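PDB 2YWD: glutamine amidotransferase subunit pdxT from Thermus thermophilus, which probably hydrolyses glutamine to glutamate and ammonia, the ammonia being passed to the partner subunit PdxS for the synthesis of pyridoxal 5'-phosphate. Local coordinates for residues R32-L43 with Y60-R69; V116-E124 with F131-P139. All blocks are in the same frame, centred on the assembly; numbering follows the deposited sequence.

Overall arrangement
Both contacts belong to one class I glutamine amidotransferase chain, yet they lie on opposite sides of its centre: the centres of interaction 1 and interaction 2 are about 29 Å apart, and their nearest atoms about 16 Å. Interaction 1, residues 32-43 with 60-69, packs a 3-10 turn and helix 62-71 beside strand 42-45, an inner strand of the seven-stranded sheet, away from the predicted catalytic residues. Interaction 2, residues 116-124 with 131-139, is a two-stranded hairpin that reaches the active site. It carries Ile136 and Arg137, predicted to bind glutamine, and the Ile136 side chain is about 4 Å from that of His172 and about 6 Å from that of Cys81, the predicted nucleophile.

Interaction 1: R32-L43 with Y60-R69; sequences RKKEHLEGLKAL and YGIEDEVRKR
Leu37 points its CB at helix 62-71 and is the central apolar residue of the contact. Its chi1 of -63° sets CG beside the backbone N, and from there CD1 makes the close contacts. It lies against the aliphatic part of Glu65, 3.5 Å from Glu65 CG, the two side chains sliding past each other in opposite directions. The same methyl meets Val66 CG2 at 3.8 Å, where the side chains cross at about a right angle; Leu37 CD2 comes only to 4.1 Å from Val66 CG2. That valine methyl also touches Leu43 CD2, again crosswise, at 4.0 Å, and so meets both the 3-10 turn and the strand that follows it.

Arg69 closes the far end. Bent at chi2 and chi3, its chain turns the guanidinium edge to the type II turn Leu37-Leu40. NH1 donates to Leu37 O at 3.0 Å in a nearly straight bond (166°) that lies in the guanidinium plane but comes from above the carbonyl plane. Leu40 N reaches that oxygen from the opposite face, so two donors grip it. Arg69 NH2 adds a weak bond to Leu40 O, and NE is held by Ser74 OG.

At the other end Ile62 CG1 packs 3.7 Å from Lys34 N, which donates a hydrogen bond to a water that donates in turn to Tyr60 O.

Helix 62-71 belongs to the beta-alpha-beta crossover between neighbouring parallel strands 42-45 and 76-80. Beneath the contact, Leu43 and Val66 both touch Leu77 of strand 76-80, while Leu40 and Leu43 rest on Val31 of strand 29-31.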
# COMPACT_ATOMS: atom_id res chain seq x y z
N ARG A 32 5.55 1.47 -15.07
CA ARG A 32 7.00 1.30 -15.07
C ARG A 32 7.71 2.60 -15.41
O ARG A 32 8.92 2.71 -15.25
CB ARG A 32 7.43 0.22 -16.07
CG ARG A 32 7.04 -1.19 -15.68
CD ARG A 32 7.85 -2.20 -16.48
NE ARG A 32 7.51 -3.57 -16.11
CZ ARG A 32 6.35 -4.15 -16.40
NH1 ARG A 32 5.43 -3.48 -17.08
NH2 ARG A 32 6.11 -5.40 -16.02
N LYS A 33 6.96 3.57 -15.90
CA LYS A 33 7.51 4.87 -16.27
C LYS A 33 6.61 5.97 -15.72
O LYS A 33 5.41 5.75 -15.51
CB LYS A 33 7.60 4.99 -17.79
CG LYS A 33 8.52 3.98 -18.45
CD LYS A 33 8.45 4.09 -19.96
CE LYS A 33 9.39 3.10 -20.64
NZ LYS A 33 9.28 3.17 -22.13
N LYS A 34 7.17 7.16 -15.49
CA LYS A 34 6.38 8.25 -14.95
C LYS A 34 5.20 8.59 -15.86
O LYS A 34 4.13 8.97 -15.38
CB LYS A 34 7.25 9.49 -14.73
CG LYS A 34 7.89 10.08 -15.98
CD LYS A 34 8.80 11.25 -15.62
CE LYS A 34 9.41 11.91 -16.85
NZ LYS A 34 10.28 10.98 -17.63
N GLU A 35 5.39 8.43 -17.17
CA GLU A 35 4.34 8.72 -18.14
C GLU A 35 3.12 7.83 -17.93
O GLU A 35 2.00 8.21 -18.27
CB GLU A 35 4.85 8.51 -19.57
CG GLU A 35 5.87 9.53 -20.07
CD GLU A 35 7.18 9.48 -19.31
OE1 GLU A 35 7.65 8.37 -19.00
OE2 GLU A 35 7.74 10.57 -19.03
N HIS A 36 3.35 6.65 -17.36
CA HIS A 36 2.27 5.69 -17.11
C HIS A 36 1.27 6.17 -16.06
O HIS A 36 0.18 5.61 -15.93
CB HIS A 36 2.85 4.35 -16.67
CG HIS A 36 3.67 3.67 -17.73
ND1 HIS A 36 4.51 2.61 -17.44
CD2 HIS A 36 3.77 3.88 -19.06
CE1 HIS A 36 5.09 2.20 -18.56
NE2 HIS A 36 4.66 2.96 -19.55
N LEU A 37 1.64 7.20 -15.31
CA LEU A 37 0.77 7.74 -14.27
C LEU A 37 -0.35 8.59 -14.85
O LEU A 37 -1.39 8.80 -14.21
CB LEU A 37 1.58 8.58 -13.28
CG LEU A 37 2.67 7.88 -12.47
CD1 LEU A 37 3.48 8.92 -11.73
CD2 LEU A 37 2.04 6.89 -11.49
N GLU A 38 -0.15 9.08 -16.07
CA GLU A 38 -1.14 9.92 -16.72
C GLU A 38 -2.46 9.18 -16.93
O GLU A 38 -2.48 8.06 -17.46
CB GLU A 38 -0.60 10.42 -18.06
CG GLU A 38 -1.52 11.38 -18.78
CD GLU A 38 -0.91 11.91 -20.06
OE1 GLU A 38 -0.63 11.09 -20.97
OE2 GLU A 38 -0.70 13.14 -20.16
N GLY A 39 -3.55 9.81 -16.53
CA GLY A 39 -4.86 9.21 -16.69
C GLY A 39 -5.32 8.32 -15.55
O GLY A 39 -6.46 7.86 -15.53
N LEU A 40 -4.44 8.06 -14.58
CA LEU A 40 -4.80 7.20 -13.46
C LEU A 40 -5.53 7.94 -12.35
O LEU A 40 -5.26 9.11 -12.08
CB LEU A 40 -3.56 6.53 -12.86
CG LEU A 40 -2.76 5.52 -13.68
CD1 LEU A 40 -1.58 5.03 -12.85
CD2 LEU A 40 -3.66 4.34 -14.08
N LYS A 41 -6.47 7.25 -11.71
CA LYS A 41 -7.21 7.81 -10.58
C LYS A 41 -6.71 7.09 -9.32
O LYS A 41 -6.84 7.60 -8.21
CB LYS A 41 -8.71 7.56 -10.72
CG LYS A 41 -9.38 8.33 -11.84
CD LYS A 41 -10.86 8.00 -11.90
CE LYS A 41 -11.56 8.75 -13.03
NZ LYS A 41 -13.02 8.42 -13.08
N ALA A 42 -6.15 5.90 -9.52
CA ALA A 42 -5.66 5.10 -8.40
C ALA A 42 -4.39 4.34 -8.76
O ALA A 42 -4.23 3.86 -9.88
CB ALA A 42 -6.74 4.12 -7.95
N LEU A 43 -3.49 4.23 -7.79
CA LEU A 43 -2.24 3.51 -7.97
C LEU A 43 -1.97 2.61 -6.77
O LEU A 43 -2.02 3.07 -5.63
CB LEU A 43 -1.07 4.49 -8.14
CG LEU A 43 0.32 3.85 -8.22
CD1 LEU A 43 0.45 3.07 -9.52
CD2 LEU A 43 1.39 4.93 -8.14
N TYR A 60 13.43 6.86 -11.54
CA TYR A 60 12.61 7.08 -12.73
C TYR A 60 11.69 8.30 -12.66
O TYR A 60 10.90 8.53 -13.56
CB TYR A 60 11.78 5.84 -13.05
CG TYR A 60 12.60 4.57 -13.22
CD1 TYR A 60 13.87 4.60 -13.79
CD2 TYR A 60 12.09 3.33 -12.83
CE1 TYR A 60 14.62 3.43 -13.97
CE2 TYR A 60 12.82 2.16 -13.01
CZ TYR A 60 14.08 2.22 -13.58
OH TYR A 60 14.80 1.06 -13.76
N GLY A 61 11.80 9.07 -11.58
CA GLY A 61 10.96 10.25 -11.43
C GLY A 61 9.52 9.96 -11.04
O GLY A 61 8.69 10.87 -10.97
N ILE A 62 9.22 8.69 -10.78
CA ILE A 62 7.86 8.31 -10.40
C ILE A 62 7.50 8.82 -9.01
O ILE A 62 6.40 9.32 -8.79
CB ILE A 62 7.69 6.77 -10.48
CG1 ILE A 62 7.77 6.34 -11.96
CG2 ILE A 62 6.35 6.34 -9.88
CD1 ILE A 62 7.84 4.84 -12.18
N GLU A 63 8.44 8.73 -8.07
CA GLU A 63 8.22 9.20 -6.71
C GLU A 63 7.75 10.66 -6.68
O GLU A 63 6.71 10.99 -6.12
CB GLU A 63 9.51 9.06 -5.90
CG GLU A 63 9.41 9.53 -4.45
CD GLU A 63 10.78 9.77 -3.82
OE1 GLU A 63 11.67 8.92 -3.99
OE2 GLU A 63 10.96 10.81 -3.16
N ASP A 64 8.53 11.53 -7.31
CA ASP A 64 8.22 12.95 -7.34
C ASP A 64 6.89 13.29 -8.01
O ASP A 64 6.14 14.13 -7.52
CB ASP A 64 9.38 13.70 -8.01
CG ASP A 64 10.69 13.52 -7.26
OD1 ASP A 64 11.76 13.54 -7.89
OD2 ASP A 64 10.64 13.35 -6.02
N GLU A 65 6.57 12.61 -9.11
CA GLU A 65 5.31 12.86 -9.81
C GLU A 65 4.14 12.39 -8.95
O GLU A 65 3.11 13.05 -8.87
CB GLU A 65 5.29 12.14 -11.16
CG GLU A 65 4.05 12.39 -12.01
CD GLU A 65 3.80 13.87 -12.31
OE1 GLU A 65 4.78 14.65 -12.36
OE2 GLU A 65 2.63 14.25 -12.50
N VAL A 66 4.31 11.24 -8.30
CA VAL A 66 3.25 10.73 -7.44
C VAL A 66 3.01 11.72 -6.29
O VAL A 66 1.86 12.02 -5.95
CB VAL A 66 3.61 9.34 -6.87
CG1 VAL A 66 2.64 8.97 -5.77
CG2 VAL A 66 3.57 8.30 -7.98
N ARG A 67 4.09 12.23 -5.70
CA ARG A 67 3.95 13.19 -4.60
C ARG A 67 3.12 14.39 -5.06
O ARG A 67 2.24 14.87 -4.34
CB ARG A 67 5.34 13.66 -4.12
CG ARG A 67 5.28 14.60 -2.92
CD ARG A 67 6.66 14.98 -2.38
NE ARG A 67 7.39 13.84 -1.83
CZ ARG A 67 8.36 13.19 -2.47
NH1 ARG A 67 8.75 13.57 -3.68
NH2 ARG A 67 8.95 12.14 -1.89
N LYS A 68 3.42 14.87 -6.26
CA LYS A 68 2.71 16.01 -6.84
C LYS A 68 1.24 15.68 -7.07
O LYS A 68 0.35 16.48 -6.74
CB LYS A 68 3.38 16.40 -8.16
CG LYS A 68 2.68 17.53 -8.90
CD LYS A 68 3.30 17.74 -10.28
CE LYS A 68 2.54 18.80 -11.07
NZ LYS A 68 1.09 18.45 -11.20
N ARG A 69 0.98 14.51 -7.63
CA ARG A 69 -0.39 14.07 -7.91
C ARG A 69 -1.24 13.93 -6.65
O ARG A 69 -2.39 14.35 -6.62
CB ARG A 69 -0.37 12.75 -8.68
CG ARG A 69 0.17 12.85 -10.12
CD ARG A 69 -0.80 13.59 -11.03
NE ARG A 69 -2.09 12.91 -11.09
CZ ARG A 69 -2.31 11.79 -11.77
NH1 ARG A 69 -1.32 11.22 -12.46
NH2 ARG A 69 -3.50 11.21 -11.74
O HOH W 1 9.94 7.40 -15.83

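Interaction 2: V116-E124 with F131-P139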
# COMPACT_ATOMS: atom_id res chain seq x y z
N VAL A 116 8.55 -17.82 12.85
CA VAL A 116 8.15 -18.08 11.48
C VAL A 116 7.69 -16.72 10.97
O VAL A 116 6.77 -16.12 11.52
CB VAL A 116 6.97 -19.08 11.41
CG1 VAL A 116 6.70 -19.46 9.96
CG2 VAL A 116 7.30 -20.31 12.24
N GLU A 117 8.33 -16.23 9.92
CA GLU A 117 8.00 -14.91 9.39
C GLU A 117 6.76 -14.84 8.50
O GLU A 117 6.71 -14.04 7.56
CB GLU A 117 9.22 -14.33 8.67
CG GLU A 117 10.32 -13.91 9.63
CD GLU A 117 11.57 -13.42 8.93
OE1 GLU A 117 12.43 -12.82 9.62
OE2 GLU A 117 11.71 -13.63 7.71
N SER A 118 5.76 -15.66 8.80
CA SER A 118 4.52 -15.67 8.04
C SER A 118 3.36 -16.19 8.89
O SER A 118 3.49 -17.21 9.57
CB SER A 118 4.66 -16.54 6.80
OG SER A 118 4.89 -17.89 7.16
N PHE A 119 2.24 -15.48 8.87
CA PHE A 119 1.06 -15.89 9.63
C PHE A 119 -0.20 -15.29 9.03
O PHE A 119 -0.14 -14.36 8.22
CB PHE A 119 1.20 -15.49 11.10
CG PHE A 119 1.37 -14.02 11.33
CD1 PHE A 119 0.26 -13.20 11.53
CD2 PHE A 119 2.63 -13.44 11.33
CE1 PHE A 119 0.41 -11.83 11.73
CE2 PHE A 119 2.80 -12.07 11.54
CZ PHE A 119 1.68 -11.26 11.74
N GLU A 120 -1.36 -15.82 9.42
CA GLU A 120 -2.62 -15.31 8.92
C GLU A 120 -3.58 -15.05 10.07
O GLU A 120 -3.62 -15.81 11.04
CB GLU A 120 -3.25 -16.31 7.94
CG GLU A 120 -2.33 -16.73 6.79
CD GLU A 120 -1.28 -17.75 7.21
OE1 GLU A 120 -1.68 -18.80 7.75
OE2 GLU A 120 -0.07 -17.50 7.00
N GLU A 121 -4.36 -13.98 9.96
CA GLU A 121 -5.30 -13.60 11.00
C GLU A 121 -6.59 -13.02 10.42
O GLU A 121 -6.55 -12.27 9.45
CB GLU A 121 -4.69 -12.52 11.91
CG GLU A 121 -3.48 -12.94 12.71
CD GLU A 121 -3.82 -13.95 13.79
OE1 GLU A 121 -4.98 -13.96 14.24
OE2 GLU A 121 -2.91 -14.72 14.19
N ASP A 122 -7.72 -13.36 11.02
CA ASP A 122 -8.98 -12.79 10.56
C ASP A 122 -9.05 -11.41 11.18
O ASP A 122 -8.86 -11.26 12.39
CB ASP A 122 -10.16 -13.65 11.00
CG ASP A 122 -10.28 -14.92 10.19
OD1 ASP A 122 -10.30 -14.82 8.94
OD2 ASP A 122 -10.34 -16.01 10.80
N LEU A 123 -9.30 -10.40 10.36
CA LEU A 123 -9.34 -9.03 10.85
C LEU A 123 -10.70 -8.36 10.69
O LEU A 123 -11.47 -8.68 9.78
CB LEU A 123 -8.30 -8.18 10.11
CG LEU A 123 -6.89 -8.76 9.95
CD1 LEU A 123 -6.13 -7.95 8.92
CD2 LEU A 123 -6.17 -8.76 11.29
N GLU A 124 -11.00 -7.43 11.59
CA GLU A 124 -12.24 -6.68 11.53
C GLU A 124 -11.92 -5.33 10.92
O GLU A 124 -11.21 -4.52 11.52
CB GLU A 124 -12.84 -6.51 12.92
CG GLU A 124 -13.62 -7.72 13.39
CD GLU A 124 -14.70 -8.10 12.40
OE1 GLU A 124 -15.55 -7.24 12.07
OE2 GLU A 124 -14.70 -9.26 11.93
N PHE A 131 -12.17 -9.62 7.33
CA PHE A 131 -11.29 -9.81 6.18
C PHE A 131 -10.10 -10.67 6.59
O PHE A 131 -9.50 -10.44 7.65
CB PHE A 131 -10.79 -8.46 5.66
CG PHE A 131 -10.14 -8.54 4.30
CD1 PHE A 131 -10.91 -8.45 3.14
CD2 PHE A 131 -8.77 -8.73 4.18
CE1 PHE A 131 -10.31 -8.56 1.88
CE2 PHE A 131 -8.16 -8.84 2.92
CZ PHE A 131 -8.94 -8.75 1.77
N HIS A 132 -9.76 -11.65 5.76
CA HIS A 132 -8.65 -12.55 6.05
C HIS A 132 -7.30 -11.87 5.78
O HIS A 132 -6.97 -11.58 4.63
CB HIS A 132 -8.76 -13.81 5.20
CG HIS A 132 -7.76 -14.87 5.55
ND1 HIS A 132 -7.73 -15.48 6.78
CD2 HIS A 132 -6.75 -15.42 4.83
CE1 HIS A 132 -6.74 -16.36 6.81
NE2 HIS A 132 -6.13 -16.34 5.64
N GLY A 133 -6.54 -11.64 6.84
CA GLY A 133 -5.25 -10.99 6.70
C GLY A 133 -4.06 -11.93 6.56
O GLY A 133 -3.82 -12.77 7.42
N VAL A 134 -3.33 -11.78 5.46
CA VAL A 134 -2.15 -12.61 5.19
C VAL A 134 -0.91 -11.77 5.44
O VAL A 134 -0.67 -10.77 4.75
CB VAL A 134 -2.16 -13.12 3.73
CG1 VAL A 134 -0.88 -13.90 3.44
CG2 VAL A 134 -3.39 -14.00 3.49
N PHE A 135 -0.12 -12.18 6.43
CA PHE A 135 1.10 -11.48 6.82
C PHE A 135 2.38 -12.26 6.47
O PHE A 135 2.50 -13.45 6.80
CB PHE A 135 1.08 -11.20 8.33
CG PHE A 135 -0.06 -10.32 8.79
CD1 PHE A 135 0.16 -8.98 9.07
CD2 PHE A 135 -1.33 -10.85 8.97
CE1 PHE A 135 -0.88 -8.17 9.53
CE2 PHE A 135 -2.38 -10.05 9.43
CZ PHE A 135 -2.16 -8.70 9.71
N ILE A 136 3.33 -11.60 5.82
CA ILE A 136 4.60 -12.22 5.44
C ILE A 136 5.73 -11.22 5.72
O ILE A 136 5.85 -10.21 5.04
CB ILE A 136 4.60 -12.60 3.94
CG1 ILE A 136 3.50 -13.63 3.68
CG2 ILE A 136 5.96 -13.16 3.54
CD1 ILE A 136 3.31 -13.99 2.21
N ARG A 137 6.57 -11.52 6.72
CA ARG A 137 7.66 -10.62 7.10
C ARG A 137 7.07 -9.23 7.27
O ARG A 137 7.70 -8.22 6.96
CB ARG A 137 8.75 -10.60 6.02
CG ARG A 137 9.51 -11.91 5.85
CD ARG A 137 10.71 -11.72 4.93
NE ARG A 137 10.32 -11.20 3.63
CZ ARG A 137 9.81 -11.94 2.65
NH1 ARG A 137 9.63 -13.24 2.81
NH2 ARG A 137 9.46 -11.36 1.51
N ALA A 138 5.85 -9.19 7.78
CA ALA A 138 5.10 -7.95 7.94
C ALA A 138 5.75 -6.80 8.70
O ALA A 138 6.39 -6.99 9.73
CB ALA A 138 3.74 -8.25 8.55
N PRO A 139 5.60 -5.57 8.17
CA PRO A 139 6.17 -4.40 8.83
C PRO A 139 5.20 -4.02 9.95
O PRO A 139 4.06 -4.49 9.98
CB PRO A 139 6.20 -3.36 7.72
CG PRO A 139 4.97 -3.69 6.94
CD PRO A 139 5.04 -5.21 6.86
O HOH W 2 4.82 -11.78 9.03
O HOH W 3 1.08 -15.84 5.49
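Phe119 and Phe135 face each other across an antiparallel beta hairpin, strands 118-125 and 129-136, as a hydrogen-bonded pair: Phe119 N donates to Phe135 O (2.9 Å) and Phe135 N to Phe119 O (2.8 Å). Glu121 with Gly133 and Leu123 with Phe131 repeat this, and Arg137 N to Glu117 O brings the total to seven backbone hydrogen bonds, six of them in three reciprocal pairs. A water accepts from Ala138 N and donates weakly to Glu117 O.

On the face that carries Glu120, Asp122 and His132, a straight but weak bond runs from His132 ND1 to Asp122 OD1 (3.4 Å), at the ring edge. Glu117 OE1 accepts from Asn110 ND2, while OE2 lies along the Arg137 chain, 3.4 Å from Arg137 CG.

With chi1 at 60°, the Phe119 ring swings over Phe135 CB, 3.5 Å from its centroid, in a CH-pi contact; the near-parallel rings (11°) barely overlap. Replacing Phe119 with an alanine would probably leave that CB without cover and deprive Phe112 of its edge-to-face partner. The end of strand 129-136 delivers Ile136 and Arg137, predicted to bind glutamine. At the far rim of the Phe135 ring, Leu123 CD1 touches Phe135 CZ at 4.1 Å.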